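Local coordinates for protein alpha-glucosidase (Bacteroides thetaiotaomicron, PDB 5XFM) that probably hydrolyses terminal beta-L-arabinopyranosides and alpha-galactosides, as a bifunctional, calcium-binding glycoside hydrolase of family 97, at residues A[554-568]-A[571-585]. The protein carries 1 engineered substitution. Sequence-based numbering, arbitrary orientation.
Sequences WDETRFVDGYPGKYV and ARRQGDTWYLAAVNA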
loop_
_atom_site.group_PDB
_atom_site.type_symbol
_atom_site.label_atom_id
_atom_site.label_comp_id
_atom_site.label_asym_id
_atom_site.label_seq_id
_atom_site.Cartn_x
_atom_site.Cartn_y
_atom_site.Cartn_z
ATOM N N TRP A 554 2.724 2.310 14.746
ATOM C CA TRP A 554 1.469 2.363 15.482
ATOM C C TRP A 554 1.092 1.052 16.156
ATOM O O TRP A 554 1.463 -0.027 15.703
ATOM C CB TRP A 554 0.347 2.792 14.538
ATOM C CG TRP A 554 0.705 3.997 13.719
ATOM C CD1 TRP A 554 1.083 4.011 12.408
ATOM C CD2 TRP A 554 0.732 5.360 14.159
ATOM N NE1 TRP A 554 1.335 5.297 12.001
ATOM C CE2 TRP A 554 1.126 6.145 13.055
ATOM C CE3 TRP A 554 0.456 5.993 15.375
ATOM C CZ2 TRP A 554 1.255 7.533 13.132
ATOM C CZ3 TRP A 554 0.580 7.376 15.448
ATOM C CH2 TRP A 554 0.975 8.128 14.331
ATOM N N ASP A 555 0.361 1.160 17.258
ATOM C CA ASP A 555 -0.148 -0.011 17.951
ATOM C C ASP A 555 -1.589 -0.326 17.558
ATOM O O ASP A 555 -2.034 -1.467 17.684
ATOM C CB ASP A 555 -0.046 0.177 19.467
ATOM C CG ASP A 555 1.374 0.042 19.966
ATOM O OD1 ASP A 555 2.002 -0.995 19.660
ATOM O OD2 ASP A 555 1.860 0.959 20.661
ATOM N N GLU A 556 -2.304 0.680 17.066
ATOM C CA GLU A 556 -3.730 0.540 16.783
ATOM C C GLU A 556 -4.247 1.689 15.910
ATOM O O GLU A 556 -3.753 2.819 15.988
ATOM C CB GLU A 556 -4.524 0.475 18.090
ATOM C CG GLU A 556 -5.999 0.126 17.928
ATOM C CD GLU A 556 -6.771 0.263 19.226
ATOM O OE1 GLU A 556 -6.128 0.402 20.293
ATOM O OE2 GLU A 556 -8.021 0.243 19.176
ATOM N N THR A 557 -5.230 1.388 15.067
ATOM C CA THR A 557 -5.823 2.390 14.193
ATOM C C THR A 557 -7.339 2.272 14.239
ATOM O O THR A 557 -7.891 1.188 14.056
ATOM C CB THR A 557 -5.338 2.236 12.736
ATOM O OG1 THR A 557 -3.933 2.512 12.668
ATOM C CG2 THR A 557 -6.084 3.195 11.811
ATOM N N ARG A 558 -8.018 3.388 14.475
ATOM C CA ARG A 558 -9.470 3.370 14.526
ATOM C C ARG A 558 -10.051 4.395 13.554
ATOM O O ARG A 558 -9.681 5.576 13.571
ATOM C CB ARG A 558 -9.959 3.613 15.957
ATOM C CG ARG A 558 -9.507 2.518 16.930
ATOM C CD ARG A 558 -10.634 1.962 17.798
ATOM N NE ARG A 558 -11.017 2.839 18.900
ATOM C CZ ARG A 558 -10.564 2.719 20.146
ATOM N NH1 ARG A 558 -9.695 1.766 20.455
ATOM N NH2 ARG A 558 -10.977 3.557 21.088
ATOM N N PHE A 559 -10.948 3.924 12.690
ATOM C CA PHE A 559 -11.673 4.799 11.778
ATOM C C PHE A 559 -12.773 5.523 12.536
ATOM O O PHE A 559 -13.599 4.900 13.200
ATOM C CB PHE A 559 -12.245 4.000 10.603
ATOM C CG PHE A 559 -13.095 4.814 9.665
ATOM C CD1 PHE A 559 -12.522 5.787 8.856
ATOM C CD2 PHE A 559 -14.462 4.584 9.565
ATOM C CE1 PHE A 559 -13.302 6.534 7.981
ATOM C CE2 PHE A 559 -15.250 5.325 8.690
ATOM C CZ PHE A 559 -14.668 6.303 7.897
ATOM N N VAL A 560 -12.759 6.846 12.446
ATOM C CA VAL A 560 -13.711 7.677 13.169
ATOM C C VAL A 560 -14.828 8.154 12.253
ATOM O O VAL A 560 -16.006 7.984 12.560
ATOM C CB VAL A 560 -13.012 8.899 13.797
ATOM C CG1 VAL A 560 -13.990 9.694 14.643
ATOM C CG2 VAL A 560 -11.817 8.453 14.628
ATOM N N ASP A 561 -14.457 8.750 11.123
ATOM C CA ASP A 561 -15.458 9.213 10.165
ATOM C C ASP A 561 -14.812 9.486 8.819
ATOM O O ASP A 561 -13.592 9.508 8.716
ATOM C CB ASP A 561 -16.162 10.475 10.676
ATOM C CG ASP A 561 -17.438 10.781 9.911
ATOM O OD1 ASP A 561 -18.060 9.829 9.389
ATOM O OD2 ASP A 561 -17.817 11.969 9.827
ATOM N N GLY A 562 -15.625 9.681 7.784
ATOM C CA GLY A 562 -15.088 10.035 6.485
ATOM C C GLY A 562 -15.837 9.509 5.276
ATOM O O GLY A 562 -16.767 8.707 5.381
ATOM N N TYR A 563 -15.414 9.989 4.113
ATOM C CA TYR A 563 -15.896 9.514 2.826
ATOM C C TYR A 563 -14.767 9.731 1.827
ATOM O O TYR A 563 -14.178 10.825 1.775
ATOM C CB TYR A 563 -17.169 10.255 2.402
ATOM C CG TYR A 563 -17.902 9.627 1.238
ATOM C CD1 TYR A 563 -18.943 8.737 1.454
ATOM C CD2 TYR A 563 -17.557 9.923 -0.072
ATOM C CE1 TYR A 563 -19.617 8.156 0.399
ATOM C CE2 TYR A 563 -18.226 9.347 -1.133
ATOM C CZ TYR A 563 -19.257 8.464 -0.888
ATOM O OH TYR A 563 -19.932 7.885 -1.934
ATOM N N PRO A 564 -14.459 8.690 1.037
ATOM C CA PRO A 564 -13.310 8.650 0.126
ATOM C C PRO A 564 -13.313 9.790 -0.879
ATOM O O PRO A 564 -14.259 9.922 -1.663
ATOM C CB PRO A 564 -13.473 7.303 -0.589
ATOM C CG PRO A 564 -14.276 6.480 0.340
ATOM C CD PRO A 564 -15.233 7.441 0.986
ATOM N N GLY A 565 -12.250 10.592 -0.852
ATOM C CA GLY A 565 -12.085 11.709 -1.764
ATOM C C GLY A 565 -12.698 13.006 -1.267
ATOM O O GLY A 565 -12.440 14.075 -1.824
ATOM N N LYS A 566 -13.468 12.927 -0.188
ATOM C CA LYS A 566 -14.178 14.095 0.325
ATOM C C LYS A 566 -13.601 14.530 1.665
ATOM O O LYS A 566 -13.200 15.686 1.832
ATOM C CB LYS A 566 -15.669 13.792 0.443
ATOM C CG LYS A 566 -16.381 13.814 -0.907
ATOM C CD LYS A 566 -17.814 13.328 -0.800
ATOM C CE LYS A 566 -18.578 13.572 -2.093
ATOM N NZ LYS A 566 -18.714 12.336 -2.913
ATOM N N TYR A 567 -13.537 13.608 2.620
ATOM C CA TYR A 567 -12.938 13.950 3.910
ATOM C C TYR A 567 -12.542 12.696 4.660
ATOM O O TYR A 567 -13.044 11.615 4.372
ATOM C CB TYR A 567 -13.895 14.809 4.748
ATOM C CG TYR A 567 -15.082 14.082 5.342
ATOM C CD1 TYR A 567 -16.183 13.752 4.561
ATOM C CD2 TYR A 567 -15.118 13.761 6.694
ATOM C CE1 TYR A 567 -17.278 13.100 5.105
ATOM C CE2 TYR A 567 -16.208 13.118 7.249
ATOM C CZ TYR A 567 -17.284 12.784 6.448
ATOM O OH TYR A 567 -18.368 12.138 6.993
ATOM N N VAL A 568 -11.613 12.825 5.599
ATOM C CA VAL A 568 -11.204 11.646 6.357
ATOM C C VAL A 568 -10.809 11.996 7.788
ATOM O O VAL A 568 -10.126 12.991 8.041
ATOM C CB VAL A 568 -10.038 10.886 5.654
ATOM C CG1 VAL A 568 -8.806 11.749 5.530
ATOM C CG2 VAL A 568 -9.715 9.594 6.397
ATOM N N ALA A 571 -8.110 7.924 13.991
ATOM C CA ALA A 571 -7.256 7.969 15.167
ATOM C C ALA A 571 -6.288 6.796 15.193
ATOM O O ALA A 571 -6.668 5.651 14.933
ATOM C CB ALA A 571 -8.096 7.988 16.432
ATOM N N ARG A 572 -5.033 7.102 15.510
ATOM C CA ARG A 572 -3.969 6.111 15.622
ATOM C C ARG A 572 -3.291 6.216 16.983
ATOM O O ARG A 572 -3.043 7.314 17.480
ATOM C CB ARG A 572 -2.936 6.289 14.503
ATOM C CG ARG A 572 -3.391 5.795 13.144
ATOM C CD ARG A 572 -2.322 5.994 12.071
ATOM N NE ARG A 572 -2.397 4.939 11.063
ATOM C CZ ARG A 572 -2.766 5.119 9.800
ATOM N NH1 ARG A 572 -3.116 6.319 9.369
ATOM N NH2 ARG A 572 -2.805 4.087 8.970
ATOM N N ARG A 573 -3.000 5.066 17.580
ATOM C CA ARG A 573 -2.396 5.012 18.903
ATOM C C ARG A 573 -0.945 4.559 18.844
ATOM O O ARG A 573 -0.604 3.648 18.087
ATOM C CB ARG A 573 -3.192 4.072 19.819
ATOM C CG ARG A 573 -2.581 3.874 21.204
ATOM C CD ARG A 573 -3.486 3.054 22.114
ATOM N NE ARG A 573 -3.678 1.683 21.645
ATOM C CZ ARG A 573 -2.845 0.678 21.905
ATOM N NH1 ARG A 573 -1.766 0.882 22.648
ATOM N NH2 ARG A 573 -3.099 -0.538 21.437
ATOM N N GLN A 574 -0.083 5.236 19.602
ATOM C CA GLN A 574 1.258 4.721 19.857
ATOM C C GLN A 574 1.495 4.683 21.356
ATOM O O GLN A 574 1.470 5.726 22.025
ATOM C CB GLN A 574 2.358 5.555 19.215
ATOM C CG GLN A 574 3.733 5.017 19.617
ATOM C CD GLN A 574 4.872 5.830 19.066
ATOM O OE1 GLN A 574 5.117 6.945 19.521
ATOM N NE2 GLN A 574 5.563 5.294 18.059
ATOM N N GLY A 575 1.729 3.485 21.881
ATOM C CA GLY A 575 1.826 3.306 23.312
ATOM C C GLY A 575 0.510 3.685 23.949
ATOM O O GLY A 575 -0.528 3.100 23.654
ATOM N N ASP A 576 0.543 4.705 24.795
ATOM C CA ASP A 576 -0.660 5.154 25.470
ATOM C C ASP A 576 -1.155 6.473 24.877
ATOM O O ASP A 576 -2.160 7.025 25.328
ATOM C CB ASP A 576 -0.374 5.314 26.963
ATOM C CG ASP A 576 -0.553 4.022 27.734
ATOM O OD1 ASP A 576 -1.415 3.208 27.348
ATOM O OD2 ASP A 576 0.196 3.807 28.711
ATOM N N THR A 577 -0.464 6.959 23.847
ATOM C CA THR A 577 -0.801 8.251 23.244
ATOM C C THR A 577 -1.695 8.130 22.014
ATOM O O THR A 577 -1.350 7.439 21.048
ATOM C CB THR A 577 0.464 9.025 22.833
ATOM O OG1 THR A 577 1.446 8.931 23.868
ATOM C CG2 THR A 577 0.127 10.485 22.581
ATOM N N TRP A 578 -2.823 8.834 22.035
ATOM C CA TRP A 578 -3.735 8.839 20.893
ATOM C C TRP A 578 -3.594 10.098 20.048
ATOM O O TRP A 578 -3.502 11.221 20.571
ATOM C CB TRP A 578 -5.192 8.689 21.347
ATOM C CG TRP A 578 -5.629 7.261 21.545
ATOM C CD1 TRP A 578 -5.732 6.589 22.727
ATOM C CD2 TRP A 578 -6.021 6.332 20.521
ATOM N NE1 TRP A 578 -6.162 5.299 22.505
ATOM C CE2 TRP A 578 -6.345 5.118 21.160
ATOM C CE3 TRP A 578 -6.125 6.410 19.129
ATOM C CZ2 TRP A 578 -6.769 3.995 20.454
ATOM C CZ3 TRP A 578 -6.542 5.295 18.432
ATOM C CH2 TRP A 578 -6.862 4.103 19.094
ATOM N N TYR A 579 -3.559 9.877 18.734
ATOM C CA TYR A 579 -3.491 10.931 17.731
ATOM C C TYR A 579 -4.713 10.875 16.812
ATOM O O TYR A 579 -4.874 9.924 16.053
ATOM C CB TYR A 579 -2.222 10.794 16.882
ATOM C CG TYR A 579 -0.900 10.858 17.625
ATOM C CD1 TYR A 579 -0.453 9.790 18.395
ATOM C CD2 TYR A 579 -0.072 11.971 17.509
ATOM C CE1 TYR A 579 0.766 9.843 19.058
ATOM C CE2 TYR A 579 1.145 12.033 18.165
ATOM C CZ TYR A 579 1.558 10.968 18.937
ATOM O OH TYR A 579 2.766 11.028 19.588
ATOM N N LEU A 580 -5.568 11.888 16.862
ATOM C CA LEU A 580 -6.662 11.980 15.904
ATOM C C LEU A 580 -6.317 12.997 14.819
ATOM O O LEU A 580 -5.875 14.107 15.103
ATOM C CB LEU A 580 -7.979 12.352 16.588
ATOM C CG LEU A 580 -9.170 12.362 15.624
ATOM C CD1 LEU A 580 -10.341 11.614 16.212
ATOM C CD2 LEU A 580 -9.573 13.782 15.272
ATOM N N ALA A 581 -6.510 12.602 13.569
ATOM C CA ALA A 581 -6.214 13.475 12.449
ATOM C C ALA A 581 -7.391 13.501 11.492
ATOM O O ALA A 581 -8.007 12.462 11.214
ATOM C CB ALA A 581 -4.952 13.024 11.737
ATOM N N ALA A 582 -7.719 14.696 11.015
ATOM C CA ALA A 582 -8.806 14.841 10.056
ATOM C C ALA A 582 -8.470 15.879 9.005
ATOM O O ALA A 582 -7.846 16.892 9.314
ATOM C CB ALA A 582 -10.103 15.204 10.766
ATOM N N VAL A 583 -8.855 15.620 7.757
ATOM C CA VAL A 583 -8.755 16.648 6.719
ATOM C C VAL A 583 -9.997 16.695 5.833
ATOM O O VAL A 583 -10.752 15.706 5.717
ATOM C CB VAL A 583 -7.523 16.456 5.797
ATOM C CG1 VAL A 583 -6.216 16.540 6.583
ATOM C CG2 VAL A 583 -7.631 15.151 5.017
ATOM N N ASN A 584 -10.180 17.854 5.198
ATOM C CA ASN A 584 -11.354 18.118 4.368
ATOM C C ASN A 584 -11.008 18.516 2.930
ATOM O O ASN A 584 -10.372 19.549 2.695
ATOM C CB ASN A 584 -12.205 19.217 5.015
ATOM C CG ASN A 584 -13.382 19.646 4.145
ATOM O OD1 ASN A 584 -13.898 18.872 3.331
ATOM N ND2 ASN A 584 -13.813 20.891 4.319
ATOM N N ALA A 585 -11.461 17.714 1.970
ATOM C CA ALA A 585 -11.222 18.006 0.558
ATOM C C ALA A 585 -12.448 18.615 -0.112
ATOM O O ALA A 585 -12.443 18.849 -1.321
ATOM C CB ALA A 585 -10.798 16.746 -0.186
#
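Strand 556-560 runs antiparallel to strand 571-574, their axes 4.7 Å apart at 164°, and 567-568 pairs in the same sense with 583-584. E556 and R558 form hydrogen-bonded pairs with R573 and A571. A classic beta bulge sets D555 and E556 both against R573.

On the face of T557 and R572, the R572 aliphatic chain lies over the W554 indole. R572 CD stands 3.6 Å from the centroid of the five-membered ring of W554, a CH-pi contact. The guanidinium follows as a cation-pi partner, tilted 35° to the ring. A bend at chi3 carries it on, and its NH1 bonds to the carbonyls of V520 and L521, at the end of helix 512-521. W554 also turns its edge to the face of Y579, a T-shaped pair with planes at 75°.

The other face carries charge. R573 NE meets E556 OE1 at 3.1 Å on the anti side, while R558 NH1 reaches E556 OE2 at 2.6 Å on the syn side. W578 CZ2 lies over one face of the R558 guanidinium. R573 NH1 bonds to G575 O at 2.7 Å. D555 OD2 accepts G575 N at 2.8 Å and so ties the type II' turn to the bulge.

Further along, V560 CG2 touches L580 CD1, and V568 CG1 packs on V583 CG2 at 3.6 Å.

These strands open the antiparallel sheet of the C-terminal domain. R572 joins it to helix 512-521. On the other face, the E556 carboxylate bridges two arginines, which probably offsets their mutual repulsion.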